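PDB 2AJR: sugar kinase, pfkB family from Thermotoga maritima, which probably uses ATP to phosphorylate a sugar phosphate, possibly fructose 1-phosphate, as a kinase of the pfkB family. Local coordinates for residues L217-F220 with D221-V224; F290-M293 with A294-G297; M78-I81 with L82-L86; M312-L315 with E316-K319; E262-T265 with S266-L269. All blocks are in the same frame, centred on the assembly; numbering follows the deposited sequence.

In the fold
All five contacts are local, and all lie in one chain of the ribokinase-like fold. Contact 5 carries His267 of the magnesium site; the His267 side chain is about 4 Å from the ion. Contact 4 comes next, with the side chain of Pro313 about 9 Å from the metal. The nearest atoms of contacts 4 and 5 are about 5 Å apart. Contact 2 touches contact 4 directly: Phe296 CZ lies 3.7 Å from Ile318 CG2, so helix 290-304 packs on helix 315-319. Contacts 1 and 3 lie away from the metal on opposite sides of the chain's centre, their own centres about 40 Å apart. Contact 3 also meets the second subunit.

Contact 1: residues L217-F220 with D221-V224; sequences LKTF and DDYV
Asp222 turns its carboxylate back over the loop that leads into helix 220-233 and gathers donors there. Its OD2 accepts hydrogen bonds from Lys218 N at 3.0 Å and Thr219 N at 2.7 Å. The two donors reach OD2 on its anti side from opposite faces of the carboxylate plane. A weak bond from Thr219 OG1, 2.8 Å from Asp222 OD2, adds a third. Thr219 is the N-cap. Its chi1 of 72° places OG1 between the backbone N and the carbonyl carbon, where it also accepts a weak bond from Asp222 N. The pair forms a capping box. Tyr223 N then bonds to Thr219 O at 3.2 Å, and Val224 N to Phe220 O at 2.9 Å, which starts the regular helical pattern.

Apolar groups flank these bonds. Leu217 CB lies over one face of the Tyr223 ring, 3.9 Å from CZ, while Thr219 O sits at the ring edge, in its plane. Val224 CG2 makes a CH-pi contact over one face of the Phe220 ring, 3.8 Å from its centroid. Both aromatic rings also meet Tyr241 edge-to-face, which ties the helix start to the sheet.

An alanine at Asp222 would remove OD2 and would probably leave the N-H groups of Lys218 and Thr219 without their acceptor, so that the loop could fray from the helix. Several donors converge on one oxygen beside the positive end of the helix dipole, which is likely to keep Asp222 ionised.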
loop_
_atom_site.group_PDB
_atom_site.type_symbol
_atom_site.label_atom_id
_atom_site.label_comp_id
_atom_site.label_asym_id
_atom_site.label_seq_id
_atom_site.Cartn_x
_atom_site.Cartn_y
_atom_site.Cartn_z
ATOM N N LEU A 217 31.723 -10.478 6.316
ATOM C CA LEU A 217 31.075 -11.750 6.069
ATOM C C LEU A 217 31.171 -12.154 4.606
ATOM O O LEU A 217 30.335 -11.779 3.815
ATOM C CB LEU A 217 29.599 -11.675 6.507
ATOM C CG LEU A 217 29.376 -11.323 7.985
ATOM C CD1 LEU A 217 27.900 -11.154 8.309
ATOM C CD2 LEU A 217 29.995 -12.375 8.859
ATOM N N LYS A 218 32.184 -12.926 4.248
ATOM C CA LYS A 218 32.339 -13.374 2.859
ATOM C C LYS A 218 32.591 -14.877 2.728
ATOM O O LYS A 218 32.451 -15.422 1.654
ATOM C CB LYS A 218 33.469 -12.580 2.182
ATOM C CG LYS A 218 33.032 -11.802 0.926
ATOM C CD LYS A 218 32.329 -10.500 1.266
ATOM C CE LYS A 218 31.450 -9.984 0.111
ATOM N NZ LYS A 218 32.178 -9.860 -1.210
ATOM N N THR A 219 32.941 -15.548 3.819
ATOM C CA THR A 219 33.262 -16.970 3.790
ATOM C C THR A 219 32.637 -17.711 4.981
ATOM O O THR A 219 32.445 -17.129 6.045
ATOM C CB THR A 219 34.793 -17.176 3.835
ATOM O OG1 THR A 219 35.290 -16.853 5.144
ATOM C CG2 THR A 219 35.481 -16.314 2.788
ATOM N N PHE A 220 32.346 -18.998 4.820
ATOM C CA PHE A 220 31.836 -19.781 5.944
ATOM C C PHE A 220 32.585 -19.515 7.266
ATOM O O PHE A 220 31.949 -19.394 8.316
ATOM C CB PHE A 220 31.872 -21.265 5.628
ATOM C CG PHE A 220 31.247 -22.129 6.690
ATOM C CD1 PHE A 220 29.885 -22.077 6.927
ATOM C CD2 PHE A 220 32.021 -23.009 7.438
ATOM C CE1 PHE A 220 29.295 -22.886 7.908
ATOM C CE2 PHE A 220 31.443 -23.821 8.405
ATOM C CZ PHE A 220 30.070 -23.761 8.635
ATOM N N ASP A 221 33.915 -19.399 7.215
ATOM C CA ASP A 221 34.707 -19.119 8.420
ATOM C C ASP A 221 34.379 -17.764 9.041
ATOM O O ASP A 221 34.430 -17.607 10.268
ATOM C CB ASP A 221 36.211 -19.184 8.150
ATOM C CG ASP A 221 36.967 -19.854 9.282
ATOM O OD1 ASP A 221 36.719 -21.062 9.533
ATOM O OD2 ASP A 221 37.798 -19.177 9.925
ATOM N N ASP A 222 34.048 -16.780 8.215
ATOM C CA ASP A 222 33.580 -15.506 8.748
ATOM C C ASP A 222 32.298 -15.662 9.531
ATOM O O ASP A 222 32.161 -15.124 10.629
ATOM C CB ASP A 222 33.339 -14.505 7.629
ATOM C CG ASP A 222 34.582 -14.227 6.851
ATOM O OD1 ASP A 222 35.636 -14.052 7.504
ATOM O OD2 ASP A 222 34.513 -14.198 5.597
ATOM N N TYR A 223 31.344 -16.376 8.957
ATOM C CA TYR A 223 30.082 -16.578 9.644
ATOM C C TYR A 223 30.316 -17.360 10.935
ATOM O O TYR A 223 29.640 -17.105 11.937
ATOM C CB TYR A 223 29.079 -17.309 8.762
ATOM C CG TYR A 223 28.518 -16.456 7.669
ATOM C CD1 TYR A 223 29.221 -16.252 6.490
ATOM C CD2 TYR A 223 27.287 -15.853 7.812
ATOM C CE1 TYR A 223 28.706 -15.482 5.491
ATOM C CE2 TYR A 223 26.772 -15.057 6.833
ATOM C CZ TYR A 223 27.479 -14.877 5.676
ATOM O OH TYR A 223 26.941 -14.105 4.698
ATOM N N VAL A 224 31.291 -18.284 10.918
ATOM C CA VAL A 224 31.593 -19.061 12.110
ATOM C C VAL A 224 32.253 -18.172 13.141
ATOM O O VAL A 224 31.865 -18.202 14.295
ATOM C CB VAL A 224 32.421 -20.312 11.812
ATOM C CG1 VAL A 224 32.827 -21.038 13.109
ATOM C CG2 VAL A 224 31.618 -21.245 10.918
#

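Contact 2: residues F290-M293 with A294-G297; sequences FLEM and AKFG
The flat carboxylate of Glu292 is held at one oxygen by Lys295, three residues on along helix 290-304. Lys295 NZ comes to the syn side of Glu292 OE2 at 2.7 Å, 23° out of the carboxylate plane, in a salt bridge. Glu292 OE1 is farther from NZ, at 3.7 Å. The side chain of Phe296 touches Tyr322, and that of Phe290 touches Gln235 and Thr250.

The two charged chains lie side by side and point the same way. Glu292 bends at chi2 (-71°) and Lys295 at chi3 (72°), which brings the charged ends together. The aliphatic part of Lys295 also brushes Leu291, with CD 4.1 Å from Leu291 CG. A methionine in place of Lys295 would probably leave the Glu292 carboxylate without its charged mate and less fixed in rotation.

Backbone bonds of the alpha-helix run beneath. Ala294 N bonds to Phe290 O at 2.9 Å and Lys295 N to Leu291 O at 2.9 Å. Gly297 N bonds to Met293 O at 2.9 Å.

Around the helix, the selenomethionine Met293 packs on Met279 and Tyr282 of helix 271-286 and on Phe180 of strand 178-182. Ala294 meets Ile257 and Leu291 meets Trp255, both of strand 254-259, and Phe290 reaches Phe178. These two turns pack on strands 178-182 and 254-259 of the central sheet and against helix 271-286.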
loop_
_atom_site.group_PDB
_atom_site.type_symbol
_atom_site.label_atom_id
_atom_site.label_comp_id
_atom_site.label_asym_id
_atom_site.label_seq_id
_atom_site.Cartn_x
_atom_site.Cartn_y
_atom_site.Cartn_z
ATOM N N PHE A 290 20.154 -25.679 24.195
ATOM C CA PHE A 290 20.277 -24.696 23.127
ATOM C C PHE A 290 20.305 -25.282 21.726
ATOM O O PHE A 290 19.617 -24.789 20.842
ATOM C CB PHE A 290 21.509 -23.828 23.363
ATOM C CG PHE A 290 21.417 -22.995 24.602
ATOM C CD1 PHE A 290 20.384 -22.083 24.758
ATOM C CD2 PHE A 290 22.351 -23.123 25.625
ATOM C CE1 PHE A 290 20.281 -21.316 25.916
ATOM C CE2 PHE A 290 22.265 -22.345 26.780
ATOM C CZ PHE A 290 21.228 -21.444 26.924
ATOM N N LEU A 291 21.084 -26.324 21.504
ATOM C CA LEU A 291 21.113 -26.927 20.184
ATOM C C LEU A 291 19.703 -27.381 19.829
ATOM O O LEU A 291 19.198 -27.056 18.744
ATOM C CB LEU A 291 22.100 -28.098 20.089
ATOM C CG LEU A 291 22.224 -28.643 18.651
ATOM C CD1 LEU A 291 22.610 -27.533 17.682
ATOM C CD2 LEU A 291 23.191 -29.818 18.551
ATOM N N GLU A 292 19.053 -28.097 20.746
ATOM C CA GLU A 292 17.667 -28.540 20.502
ATOM C C GLU A 292 16.690 -27.364 20.339
ATOM O O GLU A 292 15.746 -27.457 19.560
ATOM C CB GLU A 292 17.190 -29.520 21.570
ATOM C CG GLU A 292 18.017 -30.821 21.618
ATOM C CD GLU A 292 17.791 -31.735 20.417
ATOM O OE1 GLU A 292 16.633 -32.096 20.131
ATOM O OE2 GLU A 292 18.780 -32.122 19.767
HETATM N N MSE A 293 16.936 -26.255 21.031
HETATM C CA MSE A 293 16.176 -25.028 20.778
HETATM C C MSE A 293 16.325 -24.539 19.359
HETATM O O MSE A 293 15.332 -24.261 18.709
HETATM C CB MSE A 293 16.639 -23.894 21.658
HETATM C CG MSE A 293 15.960 -23.813 22.986
HETATM SE SE MSE A 293 16.592 -22.223 23.911
HETATM C CE MSE A 293 16.693 -21.035 22.468
ATOM N N ALA A 294 17.567 -24.405 18.894
ATOM C CA ALA A 294 17.823 -23.964 17.522
ATOM C C ALA A 294 17.223 -24.929 16.491
ATOM O O ALA A 294 16.706 -24.493 15.465
ATOM C CB ALA A 294 19.303 -23.792 17.288
ATOM N N LYS A 295 17.282 -26.230 16.776
ATOM C CA LYS A 295 16.738 -27.252 15.871
ATOM C C LYS A 295 15.235 -27.133 15.744
ATOM O O LYS A 295 14.677 -27.277 14.655
ATOM C CB LYS A 295 17.090 -28.669 16.355
ATOM C CG LYS A 295 18.530 -29.101 16.008
ATOM C CD LYS A 295 19.006 -30.319 16.803
ATOM C CE LYS A 295 18.317 -31.616 16.361
ATOM N NZ LYS A 295 18.758 -32.786 17.172
ATOM N N PHE A 296 14.578 -26.900 16.871
ATOM C CA PHE A 296 13.141 -26.731 16.875
ATOM C C PHE A 296 12.785 -25.418 16.171
ATOM O O PHE A 296 11.801 -25.348 15.434
ATOM C CB PHE A 296 12.598 -26.748 18.305
ATOM C CG PHE A 296 11.095 -26.790 18.383
ATOM C CD1 PHE A 296 10.420 -27.994 18.316
ATOM C CD2 PHE A 296 10.363 -25.629 18.525
ATOM C CE1 PHE A 296 9.041 -28.039 18.386
ATOM C CE2 PHE A 296 8.989 -25.666 18.601
ATOM C CZ PHE A 296 8.322 -26.876 18.526
ATOM N N GLY A 297 13.600 -24.390 16.387
ATOM C CA GLY A 297 13.422 -23.120 15.709
ATOM C C GLY A 297 13.498 -23.317 14.211
ATOM O O GLY A 297 12.651 -22.806 13.470
#

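Contact 3: residues M78-I81 with L82-L86; sequences MGKI and LVEEL
Lys80 reaches forward one turn of helix 76-89 to Glu84. Its CB points away from residues 82-86; a chi1 of 168° sets CG opposite the backbone N, and the chain stays extended up to CE. CG passes 3.9 Å from Glu84 OE2 and CD 4.1 Å from the same oxygen. CE comes closer, 3.2 Å from Glu84 OE2. A bend at chi4 (-44°) then turns NZ onto the carboxylate. NZ lies 3.1 Å from Glu84 OE2 and 3.2 Å from Glu84 OE1, so the lysine straddles both oxygens in a salt bridge whose two hydrogen bonds are each weak.

The helix links strands 68-75 and 93-100 of the central sheet as a beta-alpha-beta crossover. Its inner side, with Val83 and Leu86, packs on strand 93-100. Ile81 faces another way and meets Met78 of the second subunit.

One residue on, Ile81 and Glu85 lie side by side and point the same way, with Ile81 CG2 3.9 Å from Glu85 CG. Glu85 OE2 forms its own salt bridge with Lys88. Beneath both pairs, Glu84 N bonds to Lys80 O at 3.1 Å and Glu85 N to Ile81 O at 2.9 Å.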
loop_
_atom_site.group_PDB
_atom_site.type_symbol
_atom_site.label_atom_id
_atom_site.label_comp_id
_atom_site.label_asym_id
_atom_site.label_seq_id
_atom_site.Cartn_x
_atom_site.Cartn_y
_atom_site.Cartn_z
HETATM N N MSE A 78 -3.786 3.234 10.965
HETATM C CA MSE A 78 -3.165 1.940 10.800
HETATM C C MSE A 78 -2.965 1.304 12.166
HETATM O O MSE A 78 -3.142 0.090 12.347
HETATM C CB MSE A 78 -1.824 2.087 10.086
HETATM C CG MSE A 78 -1.915 2.688 8.680
HETATM SE SE MSE A 78 -3.101 1.698 7.477
HETATM C CE MSE A 78 -4.730 2.733 7.551
ATOM N N GLY A 79 -2.620 2.127 13.145
ATOM C CA GLY A 79 -2.455 1.626 14.490
ATOM C C GLY A 79 -3.716 0.957 14.983
ATOM O O GLY A 79 -3.654 -0.131 15.546
ATOM N N LYS A 80 -4.859 1.599 14.763
ATOM C CA LYS A 80 -6.132 1.069 15.249
ATOM C C LYS A 80 -6.442 -0.278 14.632
ATOM O O LYS A 80 -6.853 -1.209 15.327
ATOM C CB LYS A 80 -7.299 2.030 14.959
ATOM C CG LYS A 80 -8.679 1.391 15.185
ATOM C CD LYS A 80 -9.780 2.428 15.487
ATOM C CE LYS A 80 -11.179 1.778 15.657
ATOM N NZ LYS A 80 -11.495 0.722 14.596
ATOM N N ILE A 81 -6.254 -0.372 13.322
ATOM C CA ILE A 81 -6.455 -1.618 12.628
ATOM C C ILE A 81 -5.540 -2.688 13.211
ATOM O O ILE A 81 -5.982 -3.798 13.489
ATOM C CB ILE A 81 -6.169 -1.486 11.123
ATOM C CG1 ILE A 81 -7.147 -0.514 10.468
ATOM C CG2 ILE A 81 -6.261 -2.858 10.431
ATOM C CD1 ILE A 81 -6.697 -0.107 9.056
ATOM N N LEU A 82 -4.267 -2.360 13.406
ATOM C CA LEU A 82 -3.300 -3.359 13.901
ATOM C C LEU A 82 -3.752 -3.951 15.227
ATOM O O LEU A 82 -3.789 -5.171 15.379
ATOM C CB LEU A 82 -1.896 -2.754 14.056
ATOM C CG LEU A 82 -0.728 -3.710 14.300
ATOM C CD1 LEU A 82 0.462 -3.362 13.395
ATOM C CD2 LEU A 82 -0.295 -3.720 15.746
ATOM N N VAL A 83 -4.125 -3.093 16.176
ATOM C CA VAL A 83 -4.419 -3.548 17.524
ATOM C C VAL A 83 -5.662 -4.413 17.499
ATOM O O VAL A 83 -5.720 -5.453 18.169
ATOM C CB VAL A 83 -4.575 -2.361 18.530
ATOM C CG1 VAL A 83 -5.088 -2.838 19.880
ATOM C CG2 VAL A 83 -3.248 -1.642 18.701
ATOM N N GLU A 84 -6.651 -4.001 16.715
ATOM C CA GLU A 84 -7.922 -4.701 16.702
ATOM C C GLU A 84 -7.777 -6.039 16.019
ATOM O O GLU A 84 -8.242 -7.048 16.528
ATOM C CB GLU A 84 -8.999 -3.862 16.030
ATOM C CG GLU A 84 -9.514 -2.799 16.966
ATOM C CD GLU A 84 -10.711 -2.035 16.441
ATOM O OE1 GLU A 84 -11.274 -2.419 15.373
ATOM O OE2 GLU A 84 -11.082 -1.042 17.122
ATOM N N GLU A 85 -7.106 -6.050 14.876
ATOM C CA GLU A 85 -6.838 -7.296 14.180
ATOM C C GLU A 85 -6.057 -8.224 15.074
ATOM O O GLU A 85 -6.359 -9.402 15.148
ATOM C CB GLU A 85 -6.093 -7.050 12.860
ATOM C CG GLU A 85 -6.989 -6.480 11.752
ATOM C CD GLU A 85 -8.230 -7.324 11.526
ATOM O OE1 GLU A 85 -8.092 -8.566 11.445
ATOM O OE2 GLU A 85 -9.347 -6.762 11.464
ATOM N N LEU A 86 -5.087 -7.678 15.792
ATOM C CA LEU A 86 -4.218 -8.493 16.621
ATOM C C LEU A 86 -5.005 -9.157 17.716
ATOM O O LEU A 86 -4.794 -10.315 18.021
ATOM C CB LEU A 86 -3.100 -7.629 17.220
ATOM C CG LEU A 86 -1.960 -8.307 17.970
ATOM C CD1 LEU A 86 -1.283 -9.414 17.147
ATOM C CD2 LEU A 86 -0.962 -7.257 18.397
#

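Contact 4: residues M312-L315 with E316-K319; sequences MPDL and EAIK
Asp314 caps the start of helix 315-319 through a hydrogen bond from Ala317 N to its OD1, 3.0 Å long. The N-H meets this oxygen nearly head-on, in line with its C-O bond. A chi1 of 63° swings the carboxylate between the backbone N and the carbonyl carbon, so that OD1 comes over the first turn. Backbone bonds follow. Ile318 N goes to Asp314 O at 3.0 Å and makes a weak second bond to Leu315 O at 3.3 Å. The bond from Lys319 N to Leu315 O, 3.0 Å, is nearly straight, at 176°.

Asp314 is thus the N-cap of this short helix, and the residues around it fit a hydrophobic staple: Pro313, just before the cap, closes on Ile318 in the first turn.

The staple itself is Pro313 CG, 3.7 Å from Ile318 CG1, the two side chains crossing at a slant. Beside it, Pro313 CB is 4.1 Å from Ala317 CB. Pro313 also packs on Ala303 and Ala274.

Among charged groups, Asp314 OD1 and Glu316 OE1 stand 4.9 Å apart as like charges. Glu316 OE2 has a long, weak ion pair with Lys320.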
loop_
_atom_site.group_PDB
_atom_site.type_symbol
_atom_site.label_atom_id
_atom_site.label_comp_id
_atom_site.label_asym_id
_atom_site.label_seq_id
_atom_site.Cartn_x
_atom_site.Cartn_y
_atom_site.Cartn_z
HETATM N N MSE A 312 2.365 -18.635 10.417
HETATM C CA MSE A 312 3.026 -19.080 11.616
HETATM C C MSE A 312 2.479 -20.483 11.879
HETATM O O MSE A 312 1.271 -20.668 11.976
HETATM C CB MSE A 312 2.701 -18.139 12.770
HETATM C CG MSE A 312 3.083 -16.693 12.518
HETATM SE SE MSE A 312 5.051 -16.429 12.219
HETATM C CE MSE A 312 5.042 -15.699 10.339
ATOM N N PRO A 313 3.366 -21.480 11.969
ATOM C CA PRO A 313 2.928 -22.869 12.018
ATOM C C PRO A 313 2.390 -23.310 13.368
ATOM O O PRO A 313 2.711 -22.700 14.383
ATOM C CB PRO A 313 4.213 -23.631 11.705
ATOM C CG PRO A 313 5.294 -22.765 12.261
ATOM C CD PRO A 313 4.834 -21.364 12.015
ATOM N N ASP A 314 1.567 -24.354 13.364
ATOM C CA ASP A 314 1.212 -25.057 14.600
ATOM C C ASP A 314 2.158 -26.240 14.858
ATOM O O ASP A 314 2.946 -26.621 13.981
ATOM C CB ASP A 314 -0.271 -25.491 14.631
ATOM C CG ASP A 314 -0.651 -26.504 13.534
ATOM O OD1 ASP A 314 0.202 -27.241 12.986
ATOM O OD2 ASP A 314 -1.860 -26.574 13.240
ATOM N N LEU A 315 2.070 -26.802 16.062
ATOM C CA LEU A 315 2.978 -27.864 16.502
ATOM C C LEU A 315 2.999 -29.068 15.556
ATOM O O LEU A 315 4.052 -29.627 15.303
ATOM C CB LEU A 315 2.638 -28.317 17.929
ATOM C CG LEU A 315 3.609 -29.318 18.570
ATOM C CD1 LEU A 315 5.027 -28.743 18.608
ATOM C CD2 LEU A 315 3.147 -29.728 19.964
ATOM N N GLU A 316 1.841 -29.459 15.034
ATOM C CA GLU A 316 1.774 -30.532 14.045
ATOM C C GLU A 316 2.646 -30.199 12.830
ATOM O O GLU A 316 3.428 -31.031 12.393
ATOM C CB GLU A 316 0.324 -30.805 13.608
ATOM C CG GLU A 316 0.191 -31.862 12.477
ATOM C CD GLU A 316 -1.268 -32.261 12.134
ATOM O OE1 GLU A 316 -2.200 -31.455 12.379
ATOM O OE2 GLU A 316 -1.478 -33.387 11.604
ATOM N N ALA A 317 2.518 -28.980 12.306
ATOM C CA ALA A 317 3.231 -28.572 11.089
ATOM C C ALA A 317 4.739 -28.428 11.342
ATOM O O ALA A 317 5.552 -28.577 10.410
ATOM C CB ALA A 317 2.648 -27.266 10.539
ATOM N N ILE A 318 5.103 -28.132 12.594
ATOM C CA ILE A 318 6.508 -27.998 12.992
ATOM C C ILE A 318 7.187 -29.365 13.090
ATOM O O ILE A 318 8.245 -29.574 12.519
ATOM C CB ILE A 318 6.645 -27.260 14.345
ATOM C CG1 ILE A 318 6.242 -25.791 14.180
ATOM C CG2 ILE A 318 8.070 -27.350 14.862
ATOM C CD1 ILE A 318 6.117 -25.036 15.464
ATOM N N LYS A 319 6.570 -30.293 13.816
ATOM C CA LYS A 319 7.114 -31.651 13.976
ATOM C C LYS A 319 7.337 -32.362 12.638
ATOM O O LYS A 319 8.273 -33.146 12.512
ATOM C CB LYS A 319 6.198 -32.509 14.873
ATOM C CG LYS A 319 6.357 -32.256 16.378
ATOM C CD LYS A 319 5.475 -33.183 17.196
ATOM C CE LYS A 319 5.827 -33.159 18.688
ATOM N NZ LYS A 319 5.284 -34.361 19.424
#

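Contact 5: residues E262-T265 with S266-L269; sequences EIDT and SHLL
Asp264 has its CG opposite the backbone N (chi1 -167°), and His267 has its CG opposite the carbonyl carbon (chi1 -68°). These turns lay the carboxylate over one face of the imidazole, with the two planes only 14° apart. Asp264 OD2 sits offset toward the rim of the ring, 3.2 Å from His267 NE2, but the angle is too poor for a hydrogen bond. Asp264 CB adds a CH-pi contact, 3.9 Å from the centroid of the His267 ring.

The other oxygen of Asp264 is used within the loop. OD1 accepts Ser266 OG at 2.6 Å, from above the carboxylate plane, and Ser266 N at 3.1 Å, on its anti side. The bond from Ser266 N closes an Asx turn. His267 N bonds to Asp264 O at 2.9 Å and closes a beta turn over Thr265 and Ser266. Leu268 CD1 packs 3.5 Å from Thr265 O.

Asp264 OD2 also has a salt bridge to Lys116. The ring nitrogens of His267 bond outside the loop, NE2 to Glu113 OE2 and ND1 to Thr305 O. His267 belongs to the magnesium site with Ala304, Arg307 and Glu309. Its side chain lies about 4 Å from the ion, and both ring nitrogens bond elsewhere, so any direct ligand is probably a main-chain atom. Oxygen acceptors at both nitrogens suggest a doubly protonated ring, and the stacked Asp264 carboxylate, shared with Lys116, would probably partly offset its charge.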
loop_
_atom_site.group_PDB
_atom_site.type_symbol
_atom_site.label_atom_id
_atom_site.label_comp_id
_atom_site.label_asym_id
_atom_site.label_seq_id
_atom_site.Cartn_x
_atom_site.Cartn_y
_atom_site.Cartn_z
ATOM N N GLU A 262 15.986 -27.497 -1.271
ATOM C CA GLU A 262 15.871 -26.063 -1.545
ATOM C C GLU A 262 14.489 -25.607 -1.046
ATOM O O GLU A 262 13.490 -26.324 -1.169
ATOM C CB GLU A 262 16.122 -25.735 -3.039
ATOM C CG GLU A 262 15.863 -24.246 -3.462
ATOM C CD GLU A 262 16.881 -23.205 -2.902
ATOM O OE1 GLU A 262 18.033 -23.170 -3.392
ATOM O OE2 GLU A 262 16.532 -22.400 -2.003
ATOM N N ILE A 263 14.468 -24.451 -0.405
ATOM C CA ILE A 263 13.238 -23.861 0.072
ATOM C C ILE A 263 12.766 -22.841 -0.965
ATOM O O ILE A 263 13.521 -22.420 -1.841
ATOM C CB ILE A 263 13.387 -23.206 1.489
ATOM C CG1 ILE A 263 14.116 -21.859 1.451
ATOM C CG2 ILE A 263 14.092 -24.151 2.457
ATOM C CD1 ILE A 263 15.475 -21.912 0.867
ATOM N N ASP A 264 11.500 -22.467 -0.864
ATOM C CA ASP A 264 10.895 -21.534 -1.800
ATOM C C ASP A 264 11.146 -20.117 -1.289
ATOM O O ASP A 264 10.525 -19.668 -0.325
ATOM C CB ASP A 264 9.396 -21.848 -1.909
ATOM C CG ASP A 264 8.729 -21.159 -3.076
ATOM O OD1 ASP A 264 9.097 -19.993 -3.364
ATOM O OD2 ASP A 264 7.822 -21.784 -3.685
ATOM N N THR A 265 12.054 -19.405 -1.936
ATOM C CA THR A 265 12.458 -18.096 -1.443
ATOM C C THR A 265 11.324 -17.067 -1.499
ATOM O O THR A 265 11.386 -16.035 -0.832
ATOM C CB THR A 265 13.695 -17.573 -2.188
ATOM O OG1 THR A 265 13.420 -17.513 -3.591
ATOM C CG2 THR A 265 14.887 -18.494 -1.933
ATOM N N SER A 266 10.278 -17.356 -2.268
ATOM C CA SER A 266 9.099 -16.499 -2.291
ATOM C C SER A 266 8.152 -16.741 -1.102
ATOM O O SER A 266 7.279 -15.911 -0.815
ATOM C CB SER A 266 8.341 -16.652 -3.628
ATOM O OG SER A 266 7.672 -17.900 -3.722
ATOM N N HIS A 267 8.319 -17.863 -0.409
ATOM C CA HIS A 267 7.453 -18.210 0.719
ATOM C C HIS A 267 8.061 -17.787 2.061
ATOM O O HIS A 267 7.600 -18.226 3.109
ATOM C CB HIS A 267 7.198 -19.726 0.750
ATOM C CG HIS A 267 6.379 -20.245 -0.390
ATOM N ND1 HIS A 267 5.948 -21.555 -0.450
ATOM C CD2 HIS A 267 5.895 -19.637 -1.501
ATOM C CE1 HIS A 267 5.251 -21.735 -1.560
ATOM N NE2 HIS A 267 5.195 -20.584 -2.210
ATOM N N LEU A 268 9.065 -16.918 2.030
ATOM C CA LEU A 268 9.888 -16.628 3.201
ATOM C C LEU A 268 9.362 -15.563 4.144
ATOM O O LEU A 268 9.942 -15.369 5.230
ATOM C CB LEU A 268 11.280 -16.174 2.757
ATOM C CG LEU A 268 12.358 -17.215 2.516
ATOM C CD1 LEU A 268 13.553 -16.529 1.921
ATOM C CD2 LEU A 268 12.728 -17.922 3.815
ATOM N N LEU A 269 8.330 -14.819 3.764
ATOM C CA LEU A 269 7.928 -13.715 4.629
ATOM C C LEU A 269 7.571 -14.237 6.012
ATOM O O LEU A 269 6.655 -15.053 6.155
ATOM C CB LEU A 269 6.750 -12.949 4.063
ATOM C CG LEU A 269 6.328 -11.761 4.928
ATOM C CD1 LEU A 269 7.408 -10.664 4.921
ATOM C CD2 LEU A 269 4.992 -11.236 4.459
#